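Side-chain contacts in cytolethal distending toxin subunit B (Escherichia coli, PDB 2F1N), which nicks DNA as the endonuclease subunit of a tripartite toxin and very probably causes the damage behind G2/M cell cycle arrest and swelling of intoxicated cells: residues Glu31-Trp34 with Asn35-Arg39; Phe186-Pro190 with Ala191-Met195. All blocks are in the same frame, centred on the assembly; numbering follows the deposited sequence.

Contact 1. Residues Glu31-Trp34 with Asn35-Arg39; sequences ESKW and NINVR
Glu31-Trp34 and Asn35-Arg39 are successive turns of one helix, which widens from i to i+4 bonding (Asn35 N to Glu31 O, Ile36 N to Ser32 O) to i to i+5 bonding further on. Val38 N donates to Lys33 O at 2.8 Å, and Arg39 N to Trp34 O at 3.1 Å. Ser32 O sits at the switch: it takes the Ile36 N-H and a second, weak bond from Asn37 N.

The side chains of Trp34 and Val38 lie side by side and point the same way. Val38 CG2 stands over one face of the indole, offset toward the rim, 4.3 Å from the centroid of the six-membered ring, in a CH-pi contact. Val38 CG1 meets Trp34 CE3 at 3.7 Å. The indole is buried, and its NE1 is bonded to Ala56 O.

Lys33 and Asn37 touch more lightly. Asn37 ND2 comes 3.9 Å from Lys33 CG. Beyond CG the lysine chain runs out straight to its NZ, which Leu23 O and Ser251 O bind.

On another side of the helix, Arg39 NH2 donates to Asn35 OD1 at 3.1 Å. The oxygen lies in the guanidinium plane. NE adds weak bonds to Asn35 O and OD1, and NH1 reaches Leu84 O. The bend at chi3 (-77°) turns the guanidinium back toward Asn35.

The wide turn is a pi-type turn in helix 31-42. This helix is the crossover of the beta-alpha-beta unit 18-25, 31-42, 50-56, part of the DNase I-like fold.

Contact 2. Residues Phe186-Pro190 with Ala191-Met195; sequences FNREP and ADLEM
Arg188 and Asp192 cross at about a right angle, with the guanidinium and carboxylate planes 31° apart. Asp192 OD2 lies 3.2 Å from Arg188 NH1, but well out of the guanidinium plane. The salt bridge is therefore one of charge alone, with no N-H aimed at that oxygen. NH1 instead makes a weak bond of 3.3 Å to the backbone Asp192 O, which sits at the guanidinium edge, in plane. The torsions explain this placing. Arg188 CG stands between its own N and carbonyl carbon (chi1 63°), and the chain bends again at chi3 (73°), so that CD runs close beside the first turn of the helix. CD is 3.5 Å from Leu193 N. The stronger polar partner of the arginine is Asn154, whose OD1 binds NE.

The backbone here forms the start of helix 190-194, with Glu189 at the N-cap position and Pro190 as the first helical residue. Its ring nitrogen has no hydrogen to give, which costs nothing in the first turn of a helix. Glu189 O accepts Leu193 N at 3.1 Å, and Pro190 O accepts Glu194 N at 3.0 Å. Residues 188-195 belong to the nuclear localization signal. The carboxylate of Glu189 turns off from residues 191-195, and its OE2 is bonded to Thr220 N.

Phe186 and Leu193 meet obliquely. Leu193 CD2 lies over one face of the phenyl ring, offset toward the rim, and its closest ring atom is Phe186 CD1 at 4.2 Å. The same phenyl ring stacks with Tyr223. Leu193 also rests on Tyr223 and Val225 of strand 222-228, on Ile207 of strand 205-208, and on Ala156 and Pro157 at the start of helix 156-168.

In the fold
Contacts 1 and 2 lie well apart, with centres about 29 Å from each other and nearest atoms about 15 Å apart. They share no helix or strand. Both are partly buried, contact 1 being the more exposed, and each turns an apolar side to a different sheet. Contact 1 packs Trp34 on strands 92-98 and 109-113 of the eight-stranded sheet. Contact 2 packs Phe186 and Leu193 on strand 222-228 of the six-stranded sheet. Within the helix of contact 1, an indole-valine CH-pi pair and an arginine-asparagine hydrogen bond flank the backbone bonds. Where a loop enters a helix in contact 2, an arginine-aspartate salt bridge joins the two segments.

Contact 1. Residues Glu31-Trp34 with Asn35-Arg39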
loop_
_atom_site.group_PDB
_atom_site.type_symbol
_atom_site.label_atom_id
_atom_site.label_comp_id
_atom_site.label_asym_id
_atom_site.label_seq_id
_atom_site.Cartn_x
_atom_site.Cartn_y
_atom_site.Cartn_z
ATOM N N GLU A 31 -6.022 -12.777 -13.339
ATOM C CA GLU A 31 -5.907 -11.974 -14.553
ATOM C C GLU A 31 -6.975 -10.876 -14.672
ATOM O O GLU A 31 -6.642 -9.735 -15.024
ATOM C CB GLU A 31 -5.859 -12.839 -15.830
ATOM C CG GLU A 31 -4.543 -13.627 -15.940
ATOM C CD GLU A 31 -4.680 -15.029 -16.556
ATOM O OE1 GLU A 31 -5.117 -15.131 -17.746
ATOM O OE2 GLU A 31 -4.327 -16.032 -15.845
ATOM N N SER A 32 -8.235 -11.192 -14.379
ATOM C CA SER A 32 -9.288 -10.171 -14.480
ATOM C C SER A 32 -9.152 -9.087 -13.437
ATOM O O SER A 32 -9.305 -7.915 -13.742
ATOM C CB SER A 32 -10.699 -10.773 -14.443
ATOM O OG SER A 32 -10.938 -11.485 -15.655
ATOM N N LYS A 33 -8.862 -9.482 -12.203
ATOM C CA LYS A 33 -8.707 -8.500 -11.150
ATOM C C LYS A 33 -7.598 -7.522 -11.490
ATOM O O LYS A 33 -7.751 -6.336 -11.197
ATOM C CB LYS A 33 -8.469 -9.151 -9.808
ATOM C CG LYS A 33 -9.776 -9.701 -9.220
ATOM C CD LYS A 33 -9.493 -10.627 -8.051
ATOM C CE LYS A 33 -10.841 -11.071 -7.441
ATOM N NZ LYS A 33 -10.694 -11.840 -6.182
ATOM N N TRP A 34 -6.508 -8.000 -12.104
ATOM C CA TRP A 34 -5.484 -7.057 -12.583
ATOM C C TRP A 34 -5.865 -6.341 -13.875
ATOM O O TRP A 34 -5.887 -5.122 -13.906
ATOM C CB TRP A 34 -4.135 -7.732 -12.747
ATOM C CG TRP A 34 -3.422 -7.857 -11.431
ATOM C CD1 TRP A 34 -3.466 -8.926 -10.537
ATOM C CD2 TRP A 34 -2.504 -6.902 -10.872
ATOM N NE1 TRP A 34 -2.670 -8.650 -9.447
ATOM C CE2 TRP A 34 -2.048 -7.436 -9.636
ATOM C CE3 TRP A 34 -2.067 -5.628 -11.276
ATOM C CZ2 TRP A 34 -1.159 -6.752 -8.795
ATOM C CZ3 TRP A 34 -1.119 -4.974 -10.479
ATOM C CH2 TRP A 34 -0.696 -5.530 -9.245
ATOM N N ASN A 35 -6.193 -7.106 -14.940
ATOM C CA ASN A 35 -6.363 -6.486 -16.278
ATOM C C ASN A 35 -7.591 -5.614 -16.396
ATOM O O ASN A 35 -7.588 -4.666 -17.189
ATOM C CB ASN A 35 -6.344 -7.502 -17.449
ATOM C CG ASN A 35 -6.146 -6.814 -18.848
ATOM O OD1 ASN A 35 -5.294 -5.919 -19.039
ATOM N ND2 ASN A 35 -6.951 -7.248 -19.838
ATOM N N ILE A 36 -8.609 -5.916 -15.587
ATOM C CA ILE A 36 -9.790 -5.048 -15.518
ATOM C C ILE A 36 -9.822 -4.126 -14.306
ATOM O O ILE A 36 -9.784 -2.915 -14.468
ATOM C CB ILE A 36 -11.108 -5.882 -15.624
ATOM C CG1 ILE A 36 -10.990 -6.877 -16.771
ATOM C CG2 ILE A 36 -12.327 -4.939 -15.787
ATOM C CD1 ILE A 36 -10.965 -6.240 -18.126
ATOM N N ASN A 37 -9.854 -4.684 -13.099
ATOM C CA ASN A 37 -10.139 -3.882 -11.903
ATOM C C ASN A 37 -8.975 -3.011 -11.458
ATOM O O ASN A 37 -9.149 -1.825 -11.256
ATOM C CB ASN A 37 -10.636 -4.751 -10.769
ATOM C CG ASN A 37 -11.829 -5.612 -11.203
ATOM O OD1 ASN A 37 -12.870 -5.079 -11.640
ATOM N ND2 ASN A 37 -11.681 -6.905 -11.118
ATOM N N VAL A 38 -7.775 -3.571 -11.338
ATOM C CA VAL A 38 -6.634 -2.685 -11.036
ATOM C C VAL A 38 -6.385 -1.652 -12.142
ATOM O O VAL A 38 -6.111 -0.474 -11.847
ATOM C CB VAL A 38 -5.326 -3.526 -10.792
ATOM C CG1 VAL A 38 -4.131 -2.587 -10.777
ATOM C CG2 VAL A 38 -5.406 -4.363 -9.469
ATOM N N ARG A 39 -6.506 -2.079 -13.391
ATOM C CA ARG A 39 -6.343 -1.172 -14.524
ATOM C C ARG A 39 -7.259 0.054 -14.429
ATOM O O ARG A 39 -6.824 1.180 -14.656
ATOM C CB ARG A 39 -6.633 -1.912 -15.809
ATOM C CG ARG A 39 -6.499 -0.997 -17.007
ATOM C CD ARG A 39 -6.998 -1.619 -18.277
ATOM N NE ARG A 39 -6.053 -2.580 -18.830
ATOM C CZ ARG A 39 -5.091 -2.259 -19.711
ATOM N NH1 ARG A 39 -4.940 -1.005 -20.089
ATOM N NH2 ARG A 39 -4.286 -3.195 -20.200
#

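Contact 2. Residues Phe186-Pro190 with Ala191-Met195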
loop_
_atom_site.group_PDB
_atom_site.type_symbol
_atom_site.label_atom_id
_atom_site.label_comp_id
_atom_site.label_asym_id
_atom_site.label_seq_id
_atom_site.Cartn_x
_atom_site.Cartn_y
_atom_site.Cartn_z
ATOM N N PHE A 186 -5.089 -3.531 7.726
ATOM C CA PHE A 186 -4.514 -3.623 9.063
ATOM C C PHE A 186 -5.204 -4.646 9.944
ATOM O O PHE A 186 -4.723 -4.972 11.034
ATOM C CB PHE A 186 -4.529 -2.245 9.723
ATOM C CG PHE A 186 -3.593 -1.273 9.077
ATOM C CD1 PHE A 186 -2.224 -1.311 9.378
ATOM C CD2 PHE A 186 -4.059 -0.331 8.155
ATOM C CE1 PHE A 186 -1.333 -0.406 8.740
ATOM C CE2 PHE A 186 -3.182 0.597 7.529
ATOM C CZ PHE A 186 -1.822 0.552 7.838
ATOM N N ASN A 187 -6.357 -5.139 9.478
ATOM C CA ASN A 187 -7.075 -6.228 10.173
ATOM C C ASN A 187 -7.433 -5.921 11.630
ATOM O O ASN A 187 -7.621 -6.831 12.431
ATOM C CB ASN A 187 -6.317 -7.578 10.058
ATOM C CG ASN A 187 -6.901 -8.469 8.982
ATOM O OD1 ASN A 187 -8.141 -8.602 8.864
ATOM N ND2 ASN A 187 -6.052 -9.055 8.169
ATOM N N ARG A 188 -7.580 -4.631 11.916
ATOM C CA ARG A 188 -8.162 -4.074 13.152
ATOM C C ARG A 188 -8.681 -2.684 12.803
ATOM O O ARG A 188 -8.234 -2.085 11.809
ATOM C CB ARG A 188 -7.140 -4.052 14.297
ATOM C CG ARG A 188 -5.930 -3.154 14.054
ATOM C CD ARG A 188 -5.156 -2.959 15.391
ATOM N NE ARG A 188 -4.429 -4.145 15.810
ATOM C CZ ARG A 188 -3.886 -4.292 17.040
ATOM N NH1 ARG A 188 -4.083 -3.349 17.976
ATOM N NH2 ARG A 188 -3.168 -5.363 17.357
ATOM N N GLU A 189 -9.633 -2.170 13.604
ATOM C CA GLU A 189 -10.271 -0.915 13.310
ATOM C C GLU A 189 -9.279 0.229 13.629
ATOM O O GLU A 189 -8.366 0.024 14.376
ATOM C CB GLU A 189 -11.583 -0.794 14.137
ATOM C CG GLU A 189 -12.785 -0.446 13.295
ATOM C CD GLU A 189 -13.494 -1.652 12.743
ATOM O OE1 GLU A 189 -12.975 -2.771 12.878
ATOM O OE2 GLU A 189 -14.606 -1.472 12.202
ATOM N N PRO A 190 -9.436 1.388 13.000
ATOM C CA PRO A 190 -8.513 2.521 13.182
ATOM C C PRO A 190 -8.223 2.923 14.648
ATOM O O PRO A 190 -7.073 3.083 15.046
ATOM C CB PRO A 190 -9.229 3.635 12.436
ATOM C CG PRO A 190 -9.945 2.951 11.371
ATOM C CD PRO A 190 -10.481 1.714 12.002
ATOM N N ALA A 191 -9.259 3.129 15.453
ATOM C CA ALA A 191 -9.016 3.459 16.860
ATOM C C ALA A 191 -8.290 2.354 17.621
ATOM O O ALA A 191 -7.520 2.639 18.563
ATOM C CB ALA A 191 -10.345 3.840 17.576
ATOM N N ASP A 192 -8.536 1.085 17.230
ATOM C CA ASP A 192 -7.840 -0.023 17.827
ATOM C C ASP A 192 -6.347 -0.030 17.536
ATOM O O ASP A 192 -5.560 -0.404 18.380
ATOM C CB ASP A 192 -8.460 -1.356 17.392
ATOM C CG ASP A 192 -7.983 -2.487 18.214
ATOM O OD1 ASP A 192 -8.314 -2.517 19.433
ATOM O OD2 ASP A 192 -7.276 -3.412 17.775
ATOM N N LEU A 193 -5.962 0.366 16.321
ATOM C CA LEU A 193 -4.554 0.558 16.030
ATOM C C LEU A 193 -3.978 1.772 16.819
ATOM O O LEU A 193 -2.922 1.636 17.432
ATOM C CB LEU A 193 -4.400 0.838 14.534
ATOM C CG LEU A 193 -2.979 1.116 14.048
ATOM C CD1 LEU A 193 -1.983 -0.047 14.412
ATOM C CD2 LEU A 193 -3.084 1.313 12.516
ATOM N N GLU A 194 -4.673 2.908 16.796
ATOM C CA GLU A 194 -4.130 4.167 17.351
ATOM C C GLU A 194 -3.769 3.995 18.825
ATOM O O GLU A 194 -2.667 4.397 19.254
ATOM C CB GLU A 194 -5.144 5.323 17.164
ATOM C CG GLU A 194 -4.722 6.642 17.821
ATOM C CD GLU A 194 -3.532 7.308 17.143
ATOM O OE1 GLU A 194 -3.071 6.823 16.078
ATOM O OE2 GLU A 194 -3.046 8.341 17.681
ATOM N N MET A 195 -4.668 3.351 19.584
ATOM C CA MET A 195 -4.502 3.192 21.051
ATOM C C MET A 195 -3.382 2.223 21.463
ATOM O O MET A 195 -2.975 2.185 22.634
ATOM C CB MET A 195 -5.823 2.866 21.763
ATOM C CG MET A 195 -6.140 1.366 21.862
ATOM S SD MET A 195 -7.865 1.007 22.278
ATOM C CE MET A 195 -7.833 0.636 23.950
#